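Local coordinates for maltose/maltodextrin-binding protein (Thermus thermophilus, PDB 2GH9) that binds maltotriose in the manner of a periplasmic maltodextrin-binding protein, probably handing the sugar on for uptake into the cell, at residues D90-A95 / V308-V313; F299-G304 / K314-D319. All blocks are in the same frame, centred on the assembly; numbering follows the deposited sequence.

Interaction 1. Residues D90-A95 / V308-V313; sequences DLQGVA and VSKSAV
The carboxylate of D90 is set over the start of the helix that S309 opens, with CG anti to the backbone N (chi1 171°). This torsion turns both oxygens toward the helix end: OD1 accepts from S311 N at 2.9 Å through its syn lone pair, and OD2 approaches S309 OG so closely that the modelled length of that bond is doubtful. S309 OG in turn accepts from A312 N at 3.1 Å, an N-cap bond, while D90 O takes K310 N. The first three N-H groups of the helix thus each have an acceptor. The extended side chain of Q92 crosses V308 at about a right angle, with CG 3.4 Å from V308 O and OE1 3.7 Å from V308 CA. A95 CB also meets V308 CB, at 3.6 Å, and P109 of strand 104-113 touches L91, A95 and V308. The methylenes of K310 run past D90 O toward L91 O, CE lying 3.6 Å from L91 O; a weak bond joins its NZ to A89 O. Q92 N donates to V308 O at 169°, so that bond and the one from K310 N flank L91 and S309, whose CA atoms are 4.7 Å apart. This is a single antiparallel bridge of the non-hydrogen-bonded kind, joined to an N-capped helix start whose cap is extended by an aspartate more than 200 residues earlier in the chain.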
loop_
_atom_site.group_PDB
_atom_site.type_symbol
_atom_site.label_atom_id
_atom_site.label_comp_id
_atom_site.label_asym_id
_atom_site.label_seq_id
_atom_site.Cartn_x
_atom_site.Cartn_y
_atom_site.Cartn_z
ATOM N N ASP A 90 0.854 -18.773 13.281
ATOM C CA ASP A 90 1.583 -18.803 12.019
ATOM C C ASP A 90 1.699 -17.413 11.353
ATOM O O ASP A 90 2.472 -17.235 10.415
ATOM C CB ASP A 90 0.931 -19.797 11.062
ATOM C CG ASP A 90 1.504 -19.723 9.685
ATOM O OD1 ASP A 90 2.711 -20.022 9.535
ATOM O OD2 ASP A 90 0.751 -19.358 8.739
ATOM N N LEU A 91 0.938 -16.449 11.842
ATOM C CA LEU A 91 0.977 -15.079 11.299
ATOM C C LEU A 91 2.167 -14.278 11.836
ATOM O O LEU A 91 2.511 -14.359 13.019
ATOM C CB LEU A 91 -0.313 -14.319 11.636
ATOM C CG LEU A 91 -1.670 -14.876 11.183
ATOM C CD1 LEU A 91 -2.804 -14.015 11.738
ATOM C CD2 LEU A 91 -1.775 -14.971 9.678
ATOM N N GLN A 92 2.779 -13.485 10.963
ATOM C CA GLN A 92 3.795 -12.525 11.366
ATOM C C GLN A 92 3.215 -11.524 12.370
ATOM O O GLN A 92 2.120 -10.990 12.180
ATOM C CB GLN A 92 4.315 -11.775 10.139
ATOM C CG GLN A 92 5.123 -12.618 9.181
ATOM C CD GLN A 92 5.371 -11.940 7.846
ATOM O OE1 GLN A 92 4.703 -10.955 7.490
ATOM N NE2 GLN A 92 6.340 -12.473 7.087
ATOM N N GLY A 93 3.960 -11.275 13.439
ATOM C CA GLY A 93 3.579 -10.302 14.457
ATOM C C GLY A 93 3.085 -8.939 13.975
ATOM O O GLY A 93 2.129 -8.414 14.500
ATOM N N VAL A 94 3.765 -8.340 13.008
ATOM C CA VAL A 94 3.364 -7.011 12.524
ATOM C C VAL A 94 1.996 -7.058 11.831
ATOM O O VAL A 94 1.248 -6.095 11.867
ATOM C CB VAL A 94 4.397 -6.405 11.537
ATOM C CG1 VAL A 94 5.748 -6.154 12.233
ATOM C CG2 VAL A 94 4.575 -7.312 10.361
ATOM N N ALA A 95 1.692 -8.174 11.178
ATOM C CA ALA A 95 0.407 -8.340 10.484
ATOM C C ALA A 95 -0.743 -8.485 11.469
ATOM O O ALA A 95 -1.830 -7.934 11.251
ATOM C CB ALA A 95 0.464 -9.541 9.550
ATOM N N VAL A 308 1.527 -13.061 4.691
ATOM C CA VAL A 308 1.868 -12.773 6.082
ATOM C C VAL A 308 1.933 -14.078 6.928
ATOM O O VAL A 308 2.193 -14.032 8.133
ATOM C CB VAL A 308 0.909 -11.753 6.718
ATOM C CG1 VAL A 308 1.010 -10.397 5.964
ATOM C CG2 VAL A 308 -0.496 -12.274 6.715
ATOM N N SER A 309 1.686 -15.215 6.282
ATOM C CA SER A 309 1.904 -16.526 6.907
ATOM C C SER A 309 3.403 -16.827 6.944
ATOM O O SER A 309 4.033 -16.956 5.902
ATOM C CB SER A 309 1.158 -17.616 6.129
ATOM O OG SER A 309 1.571 -18.925 6.485
ATOM N N LYS A 310 3.969 -16.939 8.147
ATOM C CA LYS A 310 5.366 -17.388 8.295
ATOM C C LYS A 310 5.652 -18.620 7.444
ATOM O O LYS A 310 6.599 -18.651 6.658
ATOM C CB LYS A 310 5.682 -17.732 9.745
ATOM C CG LYS A 310 5.734 -16.563 10.705
ATOM C CD LYS A 310 6.156 -17.075 12.075
ATOM C CE LYS A 310 5.629 -16.225 13.222
ATOM N NZ LYS A 310 5.766 -16.907 14.566
ATOM N N SER A 311 4.814 -19.635 7.629
ATOM C CA SER A 311 4.864 -20.897 6.875
ATOM C C SER A 311 4.919 -20.683 5.349
ATOM O O SER A 311 5.842 -21.165 4.670
ATOM C CB SER A 311 3.629 -21.734 7.272
ATOM O OG SER A 311 3.391 -22.829 6.413
ATOM N N ALA A 312 3.924 -19.966 4.817
ATOM C CA ALA A 312 3.839 -19.696 3.385
ATOM C C ALA A 312 5.028 -18.869 2.866
ATOM O O ALA A 312 5.513 -19.111 1.765
ATOM C CB ALA A 312 2.505 -19.006 3.057
ATOM N N VAL A 313 5.510 -17.916 3.664
ATOM C CA VAL A 313 6.671 -17.096 3.277
ATOM C C VAL A 313 7.966 -17.919 3.100
ATOM O O VAL A 313 8.686 -17.747 2.105
ATOM C CB VAL A 313 6.934 -15.937 4.295
ATOM C CG1 VAL A 313 8.413 -15.739 4.540
ATOM C CG2 VAL A 313 6.316 -14.652 3.803
#

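Interaction 2. Residues F299-G304 / K314-D319; sequences FNQAGG and KQLEKD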
loop_
_atom_site.group_PDB
_atom_site.type_symbol
_atom_site.label_atom_id
_atom_site.label_comp_id
_atom_site.label_asym_id
_atom_site.label_seq_id
_atom_site.Cartn_x
_atom_site.Cartn_y
_atom_site.Cartn_z
ATOM N N PHE A 299 -2.080 -16.647 -4.565
ATOM C CA PHE A 299 -2.250 -15.223 -4.811
ATOM C C PHE A 299 -0.904 -14.566 -5.144
ATOM O O PHE A 299 -0.837 -13.763 -6.046
ATOM C CB PHE A 299 -2.920 -14.560 -3.601
ATOM C CG PHE A 299 -3.413 -13.154 -3.853
ATOM C CD1 PHE A 299 -4.510 -12.921 -4.676
ATOM C CD2 PHE A 299 -2.803 -12.067 -3.240
ATOM C CE1 PHE A 299 -4.992 -11.648 -4.879
ATOM C CE2 PHE A 299 -3.304 -10.748 -3.441
ATOM C CZ PHE A 299 -4.389 -10.544 -4.238
ATOM N N ASN A 300 0.163 -14.906 -4.431
ATOM C CA ASN A 300 1.482 -14.336 -4.718
ATOM C C ASN A 300 1.934 -14.701 -6.114
ATOM O O ASN A 300 2.487 -13.878 -6.845
ATOM C CB ASN A 300 2.519 -14.801 -3.693
ATOM C CG ASN A 300 3.956 -14.362 -4.051
ATOM O OD1 ASN A 300 4.676 -15.093 -4.691
ATOM N ND2 ASN A 300 4.330 -13.140 -3.679
ATOM N N GLN A 301 1.678 -15.946 -6.496
ATOM C CA GLN A 301 2.128 -16.439 -7.789
ATOM C C GLN A 301 1.372 -15.775 -8.917
ATOM O O GLN A 301 1.981 -15.402 -9.914
ATOM C CB GLN A 301 2.054 -17.967 -7.835
ATOM C CG GLN A 301 3.030 -18.611 -6.838
ATOM C CD GLN A 301 4.474 -18.188 -7.077
ATOM O OE1 GLN A 301 5.043 -17.377 -6.318
ATOM N NE2 GLN A 301 5.083 -18.731 -8.135
ATOM N N ALA A 302 0.075 -15.536 -8.711
ATOM C CA ALA A 302 -0.765 -14.829 -9.687
ATOM C C ALA A 302 -0.373 -13.363 -9.840
ATOM O O ALA A 302 -0.394 -12.799 -10.962
ATOM C CB ALA A 302 -2.206 -14.906 -9.256
ATOM N N GLY A 303 -0.023 -12.751 -8.710
ATOM C CA GLY A 303 0.303 -11.330 -8.650
ATOM C C GLY A 303 1.686 -11.082 -8.090
ATOM O O GLY A 303 2.690 -11.149 -8.825
ATOM N N GLY A 304 1.745 -10.772 -6.802
ATOM C CA GLY A 304 3.015 -10.597 -6.122
ATOM C C GLY A 304 3.053 -10.117 -4.686
ATOM O O GLY A 304 4.144 -9.959 -4.121
ATOM N N LYS A 314 8.260 -18.786 4.070
ATOM C CA LYS A 314 9.435 -19.661 3.998
ATOM C C LYS A 314 9.350 -20.547 2.762
ATOM O O LYS A 314 10.353 -20.811 2.110
ATOM C CB LYS A 314 9.538 -20.537 5.254
ATOM C CG LYS A 314 10.835 -21.325 5.361
ATOM C CD LYS A 314 10.732 -22.377 6.449
ATOM C CE LYS A 314 12.101 -22.894 6.895
ATOM N NZ LYS A 314 12.031 -23.666 8.190
ATOM N N GLN A 315 8.139 -20.985 2.442
ATOM C CA GLN A 315 7.906 -21.801 1.262
ATOM C C GLN A 315 8.339 -21.070 -0.027
ATOM O O GLN A 315 8.926 -21.682 -0.933
ATOM C CB GLN A 315 6.438 -22.222 1.215
ATOM C CG GLN A 315 6.069 -23.095 0.023
ATOM C CD GLN A 315 4.608 -23.504 0.038
ATOM O OE1 GLN A 315 3.967 -23.588 1.104
ATOM N NE2 GLN A 315 4.067 -23.760 -1.149
ATOM N N LEU A 316 8.106 -19.758 -0.081
ATOM C CA LEU A 316 8.497 -18.956 -1.237
ATOM C C LEU A 316 9.823 -18.206 -1.043
ATOM O O LEU A 316 10.094 -17.226 -1.732
ATOM C CB LEU A 316 7.380 -17.950 -1.559
ATOM C CG LEU A 316 6.023 -18.504 -1.980
ATOM C CD1 LEU A 316 5.011 -17.380 -2.076
ATOM C CD2 LEU A 316 6.143 -19.256 -3.319
ATOM N N GLU A 317 10.650 -18.666 -0.116
ATOM C CA GLU A 317 11.875 -17.955 0.240
ATOM C C GLU A 317 12.727 -17.617 -0.985
ATOM O O GLU A 317 13.358 -16.553 -1.026
ATOM C CB GLU A 317 12.697 -18.768 1.245
ATOM C CG GLU A 317 13.883 -17.995 1.819
ATOM C CD GLU A 317 14.713 -18.786 2.801
ATOM O OE1 GLU A 317 14.421 -19.982 3.018
ATOM O OE2 GLU A 317 15.682 -18.202 3.350
ATOM N N LYS A 318 12.725 -18.515 -1.970
ATOM C CA LYS A 318 13.534 -18.384 -3.180
ATOM C C LYS A 318 12.794 -17.772 -4.365
ATOM O O LYS A 318 13.413 -17.520 -5.394
ATOM C CB LYS A 318 14.104 -19.751 -3.600
ATOM C CG LYS A 318 15.117 -20.313 -2.644
ATOM C CD LYS A 318 15.785 -21.551 -3.239
ATOM C CE LYS A 318 16.895 -22.075 -2.337
ATOM N NZ LYS A 318 17.837 -22.995 -3.074
ATOM N N ASP A 319 11.482 -17.551 -4.241
ATOM C CA ASP A 319 10.755 -16.812 -5.265
ATOM C C ASP A 319 11.383 -15.413 -5.389
ATOM O O ASP A 319 11.710 -14.783 -4.385
ATOM C CB ASP A 319 9.250 -16.731 -4.968
ATOM C CG ASP A 319 8.493 -15.950 -6.028
ATOM O OD1 ASP A 319 8.003 -16.547 -7.007
ATOM O OD2 ASP A 319 8.425 -14.711 -5.910
HETATM O O HOH W 1 5.660 -13.833 -6.958
#
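Apolar packing comes from L316, whose CD1 rests against the N300 side chain, 3.5 Å from N300 OD1 and 3.9 Å from N300 CB. The two side chains approach from opposite directions, N300 with CG anti to its own N (chi1 173°), which points the amide toward L316 and D319, in the turn after helix 310-315. CD2 of L316 lies toward Q301, but the orientation of that glutamine's amide is doubtful and supports no polar claim. The polar link is indirect: a water lies 2.8 Å from N300 OD1 and 3.1 Å from D319 OD2, hydrogen-bonded to both by angle, although other acceptors compete for its protons. The amide and carboxylate planes are 79° apart, and N300 OD1 and D319 OD2 stand 4.0 Å apart, a separation the water spans. Direct bonds also hold each partner: N300 ND2 donates to R305 O, its strongest polar partner, and D319 OD2 accepts from V322 N of helix 320-326. D319 N closes the type I turn, donating to L316 O at 2.9 Å. An alanine in place of D319 would probably leave V322 N without its side-chain cap and the water without one of its two partners here. The chemistry implies a modest, water-mediated join, in which the carboxylate's position is probably set in large part by its cap on helix 320-326, whose dipole would probably favour its negative charge.

Overall arrangement
Interactions 1 and 2 use opposite ends of helix 310-315: the first engages its start, the second the turn that follows it, and their centres are 13 Å apart. Along the chain the segments alternate, 90-95, 299-304, 308-313 and 314-319, so the two contacts cross. Interaction 1 reaches back over 213 residues to the loop leading into helix 93-98, whereas interaction 2 spans a short excursion from helix 293-302 through strand 306-307, which pairs with strand 104-113 in the eight-stranded sheet. Together they tie this short helix to both early and late parts of the fold, with V308 and N300 side chains about 12 and 13 Å from bound glucose units, outside direct contact with the sugar.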